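Local coordinates for protein aldose-aldose oxidoreductase (PDB 5A04) that probably oxidises one aldose sugar while reducing another, using an NADP(H) cofactor held by its Rossmann domain beside the sugar pocket, at residues 5-10 with 73-78; 26-31 with 289-294; 152-157 with 196-201. One frame throughout, in Å; residues are numbered along the deposited sequence.

Interaction 1. Residues 5-10 with 73-78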
# COMPACT_ATOMS: atom_id res chain seq x y z
N ARG A 5 28.09 34.11 -7.96
CA ARG A 5 28.92 33.38 -7.02
C ARG A 5 28.62 31.89 -7.07
O ARG A 5 27.47 31.47 -6.91
CB ARG A 5 28.72 33.89 -5.59
CG ARG A 5 29.22 35.29 -5.33
CD ARG A 5 28.57 35.86 -4.08
NE ARG A 5 27.11 35.88 -4.22
CZ ARG A 5 26.26 36.18 -3.24
NH1 ARG A 5 26.72 36.50 -2.03
NH2 ARG A 5 24.96 36.17 -3.48
N LYS A 6 29.66 31.08 -7.30
CA LYS A 6 29.51 29.62 -7.24
C LYS A 6 30.39 29.03 -6.15
O LYS A 6 31.59 29.32 -6.08
CB LYS A 6 29.85 28.99 -8.59
CG LYS A 6 28.91 29.44 -9.71
CD LYS A 6 29.07 28.57 -10.94
CE LYS A 6 28.14 29.02 -12.05
NZ LYS A 6 28.26 30.49 -12.27
N LEU A 7 29.81 28.19 -5.31
CA LEU A 7 30.59 27.51 -4.29
C LEU A 7 31.18 26.24 -4.88
O LEU A 7 30.56 25.61 -5.73
CB LEU A 7 29.74 27.20 -3.06
CG LEU A 7 29.24 28.45 -2.35
CD1 LEU A 7 28.73 28.08 -0.97
CD2 LEU A 7 30.35 29.51 -2.24
N GLY A 8 32.37 25.85 -4.42
CA GLY A 8 33.06 24.72 -5.00
C GLY A 8 32.80 23.40 -4.28
O GLY A 8 32.95 23.31 -3.07
N TYR A 9 32.39 22.39 -5.04
CA TYR A 9 32.17 21.04 -4.50
C TYR A 9 33.37 20.12 -4.69
O TYR A 9 33.94 20.06 -5.79
CB TYR A 9 30.96 20.39 -5.19
CG TYR A 9 29.62 20.69 -4.59
CD1 TYR A 9 28.98 21.91 -4.81
CD2 TYR A 9 28.96 19.72 -3.85
CE1 TYR A 9 27.73 22.17 -4.25
CE2 TYR A 9 27.73 19.95 -3.30
CZ TYR A 9 27.10 21.17 -3.49
OH TYR A 9 25.86 21.37 -2.93
N ALA A 10 33.75 19.40 -3.64
CA ALA A 10 34.57 18.22 -3.77
C ALA A 10 33.64 17.00 -3.75
O ALA A 10 32.87 16.84 -2.82
CB ALA A 10 35.61 18.13 -2.63
N ASP A 73 39.39 26.62 -2.86
CA ASP A 73 38.42 26.43 -3.94
C ASP A 73 37.33 25.45 -3.54
O ASP A 73 36.32 25.32 -4.24
CB ASP A 73 39.09 25.93 -5.22
CG ASP A 73 40.04 26.95 -5.82
OD1 ASP A 73 39.84 28.16 -5.57
OD2 ASP A 73 40.99 26.54 -6.52
N VAL A 74 37.53 24.74 -2.43
CA VAL A 74 36.54 23.77 -1.97
C VAL A 74 35.77 24.33 -0.79
O VAL A 74 36.34 24.61 0.27
CB VAL A 74 37.19 22.43 -1.58
CG1 VAL A 74 36.14 21.47 -1.00
CG2 VAL A 74 37.89 21.82 -2.79
N ASP A 75 34.46 24.51 -0.99
CA ASP A 75 33.57 24.96 0.08
C ASP A 75 32.79 23.81 0.70
O ASP A 75 32.48 23.82 1.89
CB ASP A 75 32.60 26.01 -0.45
CG ASP A 75 33.31 27.23 -0.98
OD1 ASP A 75 33.78 28.04 -0.15
OD2 ASP A 75 33.41 27.37 -2.22
N ILE A 76 32.46 22.82 -0.13
CA ILE A 76 31.55 21.73 0.24
C ILE A 76 32.15 20.40 -0.15
O ILE A 76 32.72 20.27 -1.23
CB ILE A 76 30.17 21.87 -0.47
CG1 ILE A 76 29.49 23.19 -0.10
CG2 ILE A 76 29.28 20.67 -0.15
CD1 ILE A 76 28.44 23.64 -1.13
N VAL A 77 32.03 19.41 0.73
CA VAL A 77 32.35 18.03 0.37
C VAL A 77 31.04 17.24 0.27
O VAL A 77 30.21 17.27 1.19
CB VAL A 77 33.27 17.37 1.41
CG1 VAL A 77 33.50 15.90 1.05
CG2 VAL A 77 34.60 18.12 1.52
N TYR A 78 30.86 16.53 -0.84
CA TYR A 78 29.67 15.72 -1.06
C TYR A 78 30.11 14.27 -0.92
O TYR A 78 30.84 13.74 -1.75
CB TYR A 78 29.07 16.02 -2.45
CG TYR A 78 27.69 15.46 -2.75
CD1 TYR A 78 27.09 14.50 -1.94
CD2 TYR A 78 26.99 15.90 -3.88
CE1 TYR A 78 25.84 13.99 -2.24
CE2 TYR A 78 25.74 15.39 -4.20
CZ TYR A 78 25.17 14.44 -3.37
OH TYR A 78 23.93 13.94 -3.68
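Gly8 O accepts two consecutive backbone amides, Asp75 N from the loop at 2.8 Å and Ile76 N from the first residue of strand 76-79 at 3.0 Å. The neighbouring amide is tied as well, since Gly8 N donates to Asp75 OD2 over 2.9 Å, nearly straight at the hydrogen (174°), meeting the anti lone pair of that oxygen. With CG anti to its carbonyl carbon (chi1 -61°), Asp75 swings its carboxylate back beside this amide, and OD2 also lies against CD2 of Leu7. Further along, Ala10 N donates to Ile76 O and Ala10 O accepts Tyr78 N, both at 2.8 Å, so Tyr9 pairs with Ile76 and Ala10 with Val77 in parallel register. Gly8 CA makes a CA-H...O contact of 3.4 Å with Asp73 O, close packing at a residue that has no side chain.

On one face of the sheet Tyr9 and Ile76 lie side by side. Ile76 CG2 sits over the tyrosine ring, 4.0 Å from its centroid, while Ile76 CD1 reaches Tyr9 CE1 at 3.5 Å. Tyr78 CB meets the ring at its edge, in plane. The hydroxyl of Tyr9 is hydrogen-bonded to Leu297 O of helix 292-306, so an alanine here would probably uncover the Ile76 side chain and leave that carbonyl without this partner. Ala10 CB packs against Val74 CG1 on the other face, where both also touch Ala36 and Ile68.

Strand 7-12 thus stands between 76-79 and 32-38 in an all-parallel sheet of order 3-2-1-4-5-6, the signature of the NAD-binding Rossmann fold.

Interaction 2. Residues 26-31 with 289-294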
# COMPACT_ATOMS: atom_id res chain seq x y z
N PHE A 26 26.23 19.39 -12.61
CA PHE A 26 26.74 20.73 -12.34
C PHE A 26 26.48 21.65 -13.54
O PHE A 26 26.48 22.88 -13.41
CB PHE A 26 28.23 20.68 -11.99
CG PHE A 26 28.48 20.22 -10.59
CD1 PHE A 26 28.40 21.11 -9.53
CD2 PHE A 26 28.78 18.89 -10.33
CE1 PHE A 26 28.62 20.68 -8.21
CE2 PHE A 26 29.00 18.45 -9.02
CZ PHE A 26 28.91 19.36 -7.96
N ALA A 27 26.23 21.05 -14.71
CA ALA A 27 25.97 21.83 -15.93
C ALA A 27 24.84 22.84 -15.76
O ALA A 27 24.92 23.96 -16.27
CB ALA A 27 25.66 20.89 -17.09
N GLU A 28 23.79 22.45 -15.04
CA GLU A 28 22.63 23.32 -14.87
C GLU A 28 22.62 24.12 -13.56
O GLU A 28 21.66 24.83 -13.29
CB GLU A 28 21.35 22.49 -14.96
CG GLU A 28 21.13 21.79 -16.30
CD GLU A 28 21.80 20.43 -16.40
OE1 GLU A 28 22.18 19.86 -15.36
OE2 GLU A 28 21.92 19.91 -17.53
N CYS A 29 23.67 24.01 -12.76
CA CYS A 29 23.74 24.77 -11.51
C CYS A 29 24.03 26.24 -11.74
O CYS A 29 24.75 26.60 -12.67
CB CYS A 29 24.82 24.22 -10.58
SG CYS A 29 24.41 22.62 -9.89
N GLU A 30 23.50 27.08 -10.86
CA GLU A 30 23.75 28.51 -10.92
C GLU A 30 24.65 29.00 -9.80
O GLU A 30 25.20 30.10 -9.89
CB GLU A 30 22.44 29.29 -10.85
CG GLU A 30 21.52 29.04 -12.01
CD GLU A 30 20.18 29.71 -11.79
OE1 GLU A 30 19.47 29.31 -10.85
OE2 GLU A 30 19.85 30.64 -12.56
N HIS A 31 24.79 28.21 -8.74
CA HIS A 31 25.55 28.65 -7.57
C HIS A 31 26.53 27.61 -7.07
O HIS A 31 27.04 27.72 -5.96
CB HIS A 31 24.58 29.03 -6.44
CG HIS A 31 23.69 30.17 -6.80
ND1 HIS A 31 24.16 31.45 -6.98
CD2 HIS A 31 22.36 30.22 -7.06
CE1 HIS A 31 23.16 32.24 -7.31
NE2 HIS A 31 22.06 31.52 -7.37
N PRO A 289 12.66 25.57 -11.85
CA PRO A 289 13.73 26.24 -12.61
C PRO A 289 14.80 25.29 -13.13
O PRO A 289 15.42 25.58 -14.15
CB PRO A 289 14.33 27.24 -11.59
CG PRO A 289 13.76 26.90 -10.28
CD PRO A 289 12.48 26.14 -10.50
N LYS A 290 15.01 24.17 -12.45
CA LYS A 290 16.03 23.23 -12.91
C LYS A 290 15.75 21.86 -12.30
O LYS A 290 14.91 21.73 -11.41
CB LYS A 290 17.43 23.72 -12.55
CG LYS A 290 17.73 23.75 -11.07
CD LYS A 290 19.11 24.36 -10.80
CE LYS A 290 19.12 25.88 -10.94
NZ LYS A 290 19.04 26.57 -9.61
N ASN A 291 16.46 20.86 -12.81
CA ASN A 291 16.24 19.48 -12.43
C ASN A 291 16.55 19.25 -10.95
O ASN A 291 17.28 20.04 -10.33
CB ASN A 291 17.09 18.55 -13.30
CG ASN A 291 18.58 18.69 -13.01
OD1 ASN A 291 19.08 18.09 -12.06
ND2 ASN A 291 19.28 19.48 -13.82
N GLN A 292 16.03 18.16 -10.40
CA GLN A 292 16.16 17.91 -8.95
C GLN A 292 17.61 17.82 -8.47
O GLN A 292 17.90 18.16 -7.31
CB GLN A 292 15.41 16.62 -8.57
CG GLN A 292 15.93 15.35 -9.26
CD GLN A 292 15.11 14.12 -8.91
OE1 GLN A 292 14.78 13.88 -7.74
NE2 GLN A 292 14.75 13.33 -9.93
N PHE A 293 18.53 17.36 -9.31
CA PHE A 293 19.92 17.16 -8.89
C PHE A 293 20.63 18.50 -8.78
O PHE A 293 21.22 18.82 -7.74
CB PHE A 293 20.65 16.23 -9.86
CG PHE A 293 19.92 14.95 -10.11
CD1 PHE A 293 19.96 13.92 -9.18
CD2 PHE A 293 19.15 14.79 -11.24
CE1 PHE A 293 19.26 12.74 -9.40
CE2 PHE A 293 18.45 13.61 -11.47
CZ PHE A 293 18.51 12.59 -10.55
N SER A 294 20.57 19.30 -9.84
CA SER A 294 21.15 20.63 -9.82
C SER A 294 20.50 21.50 -8.76
O SER A 294 21.17 22.31 -8.11
CB SER A 294 20.99 21.30 -11.20
OG SER A 294 21.53 20.45 -12.20
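Glu30 OE1 forms a salt bridge with Lys290 NZ at 3.0 Å, the ammonium approaching on the anti side of the oxygen and 24° out of the carboxylate plane. CD and CE of the lysine both pass Glu28 O, and bends at chi3 and chi4 bring NZ to the acid. Asp298 is a second acidic partner of the same ammonium, and its carboxylate also takes the amides of Glu30 and His31.

A weaker polar link joins Asn291 ND2 to Glu28 OE1, 3.3 Å apart with a bent N-H angle of 130°; the carboxylate and amide planes stand nearly perpendicular. Glu28 OE1 has its stronger partner in Arg25, a salt bridge. Asn291 is the N-cap of helix 292-306: its OD1 accepts Ser294 N at 2.9 Å and, weakly, Phe293 N, while its ND2 donates to Ser294 OG. One amide group therefore caps the helix and reaches across to the loop of the Rossmann domain.

Ser294 OG, hydrogen-bonded also to Arg25 O, lies 3.4 Å from Glu28 CB. Behind it, Cys29 SG rests 3.9 Å from Ser294 CB and continues onto Leu297, about one helical turn further along.

Interaction 3. Residues 152-157 with 196-201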
# COMPACT_ATOMS: atom_id res chain seq x y z
N GLY A 152 -8.17 17.75 2.08
CA GLY A 152 -8.62 17.75 3.46
C GLY A 152 -7.51 17.16 4.31
O GLY A 152 -6.38 17.03 3.83
N PRO A 153 -7.81 16.82 5.57
CA PRO A 153 -6.78 16.24 6.44
C PRO A 153 -6.21 14.96 5.83
O PRO A 153 -6.99 14.16 5.31
CB PRO A 153 -7.54 15.92 7.74
CG PRO A 153 -8.75 16.79 7.70
CD PRO A 153 -9.10 16.96 6.25
N VAL A 154 -4.90 14.76 5.88
CA VAL A 154 -4.35 13.51 5.37
C VAL A 154 -4.85 12.34 6.21
O VAL A 154 -4.72 12.34 7.42
CB VAL A 154 -2.82 13.50 5.39
CG1 VAL A 154 -2.31 12.11 5.00
CG2 VAL A 154 -2.28 14.57 4.44
N ARG A 155 -5.43 11.33 5.55
CA ARG A 155 -5.87 10.13 6.25
C ARG A 155 -4.95 8.95 5.96
O ARG A 155 -4.58 8.21 6.87
CB ARG A 155 -7.32 9.79 5.87
CG ARG A 155 -8.33 10.90 6.14
CD ARG A 155 -8.52 11.15 7.64
NE ARG A 155 -9.10 9.98 8.31
CZ ARG A 155 -8.65 9.48 9.45
NH1 ARG A 155 -7.62 10.05 10.06
NH2 ARG A 155 -9.24 8.41 9.99
N THR A 156 -4.58 8.76 4.69
CA THR A 156 -3.69 7.65 4.35
C THR A 156 -2.56 8.06 3.40
O THR A 156 -2.73 8.91 2.53
CB THR A 156 -4.45 6.47 3.68
OG1 THR A 156 -5.03 6.90 2.44
CG2 THR A 156 -5.55 5.93 4.59
N VAL A 157 -1.40 7.46 3.61
CA VAL A 157 -0.30 7.51 2.66
C VAL A 157 0.05 6.07 2.36
O VAL A 157 0.37 5.30 3.27
CB VAL A 157 0.95 8.22 3.20
CG1 VAL A 157 2.05 8.18 2.15
CG2 VAL A 157 0.62 9.67 3.56
N TYR A 196 7.24 13.79 4.71
CA TYR A 196 7.07 15.11 4.10
C TYR A 196 5.69 15.33 3.51
O TYR A 196 5.25 16.47 3.37
CB TYR A 196 8.17 15.44 3.05
CG TYR A 196 8.37 14.58 1.81
CD1 TYR A 196 7.42 14.54 0.79
CD2 TYR A 196 9.58 13.92 1.60
CE1 TYR A 196 7.65 13.78 -0.38
CE2 TYR A 196 9.81 13.17 0.46
CZ TYR A 196 8.85 13.11 -0.53
OH TYR A 196 9.12 12.37 -1.66
N LEU A 197 4.95 14.26 3.23
CA LEU A 197 3.58 14.43 2.76
C LEU A 197 2.65 14.79 3.93
O LEU A 197 1.79 15.67 3.80
CB LEU A 197 3.09 13.16 2.05
CG LEU A 197 3.81 12.88 0.73
CD1 LEU A 197 3.48 11.48 0.25
CD2 LEU A 197 3.45 13.92 -0.37
N THR A 198 2.83 14.14 5.08
CA THR A 198 2.01 14.49 6.25
C THR A 198 2.52 15.77 6.89
O THR A 198 1.74 16.51 7.52
CB THR A 198 2.02 13.38 7.33
OG1 THR A 198 3.36 13.15 7.75
CG2 THR A 198 1.42 12.09 6.80
N GLY A 199 3.82 16.02 6.76
CA GLY A 199 4.48 17.08 7.50
C GLY A 199 4.54 16.76 8.98
O GLY A 199 4.68 17.65 9.82
N GLU A 200 4.44 15.47 9.31
CA GLU A 200 4.42 15.03 10.70
C GLU A 200 5.50 14.00 11.00
O GLU A 200 6.13 13.47 10.09
CB GLU A 200 3.07 14.43 11.04
CG GLU A 200 1.89 15.39 10.90
CD GLU A 200 0.61 14.72 11.35
OE1 GLU A 200 0.41 14.57 12.58
OE2 GLU A 200 -0.19 14.34 10.47
N GLU A 201 5.69 13.70 12.29
CA GLU A 201 6.57 12.62 12.71
C GLU A 201 5.75 11.51 13.36
O GLU A 201 4.84 11.80 14.14
CB GLU A 201 7.64 13.13 13.69
CG GLU A 201 8.42 14.32 13.15
CD GLU A 201 9.28 13.96 11.96
OE1 GLU A 201 9.70 12.78 11.87
OE2 GLU A 201 9.56 14.85 11.13
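Val157 and Thr198 meet through methyl groups, and the valine can be followed outward from the strand. Its CB is directed toward helix 182-198 and divides the contact between two branches. CG1, anti to the backbone N (chi1 178°), reaches Leu197 CD1 at 4.1 Å. CG2, anti to the carbonyl carbon instead, meets Thr198 CG2 at the same separation of 4.1 Å. The valine therefore straddles two consecutive residues in the last turn of the helix, with its side chain running obliquely to both.

Thr198 CG2 has a second neighbour in Val154 CG1, also 4.1 Å away, and these two side chains cross at about a right angle. The other branch of Val154, CG2, lies 4.3 Å from Leu197 O, a carbonyl that accepts Arg147 NH1 of helix 137-147.

The threonine's rotation divides its two branches by chemistry. With chi1 at 59°, OG1 stands between the backbone N and the carbonyl carbon while CG2 is presented to the valines. OG1 accepts Glu200 N at 3.0 Å, closing an ST turn just where Gly199, with phi 69°, ends the helix; it is also hydrogen-bonded to Ala194 O.

On the strand side, Arg155 and Thr156 both face Ser253 in a classic beta bulge, and Arg155 reaches Asp223 of the second subunit through a salt bridge.

No hydrogen bond or salt bridge joins the two segments: the helix end rests on the start of strand 156-162 and on Val154 in the loop before it, mostly methyl on methyl, and Thr198 OG1 and Leu197 O find their partners elsewhere. The join therefore depends on fit of shape and not on directed bonds.

In the fold
Interactions 1 and 2 adjoin, with centres 14 Å apart: Leu7 N lies 2.9 Å from His31 O in a probable hydrogen bond, and Phe26 sets its ring edge-to-face with that of Tyr9. Helix 292-306 serves both, entering interaction 2 through its N-terminus and packing over interaction 1 further along. Interaction 1 is buried and bound by backbone bonds within the Rossmann sheet. Interaction 2, partly buried, instead joins the two family regions through charged and amide side chains. Interaction 3 lies in the C-terminal region, its centre about 36 Å from that of interaction 1, on the opposite side of the chain's centre; also partly buried, it relies on apolar helix-to-sheet packing beside the second subunit.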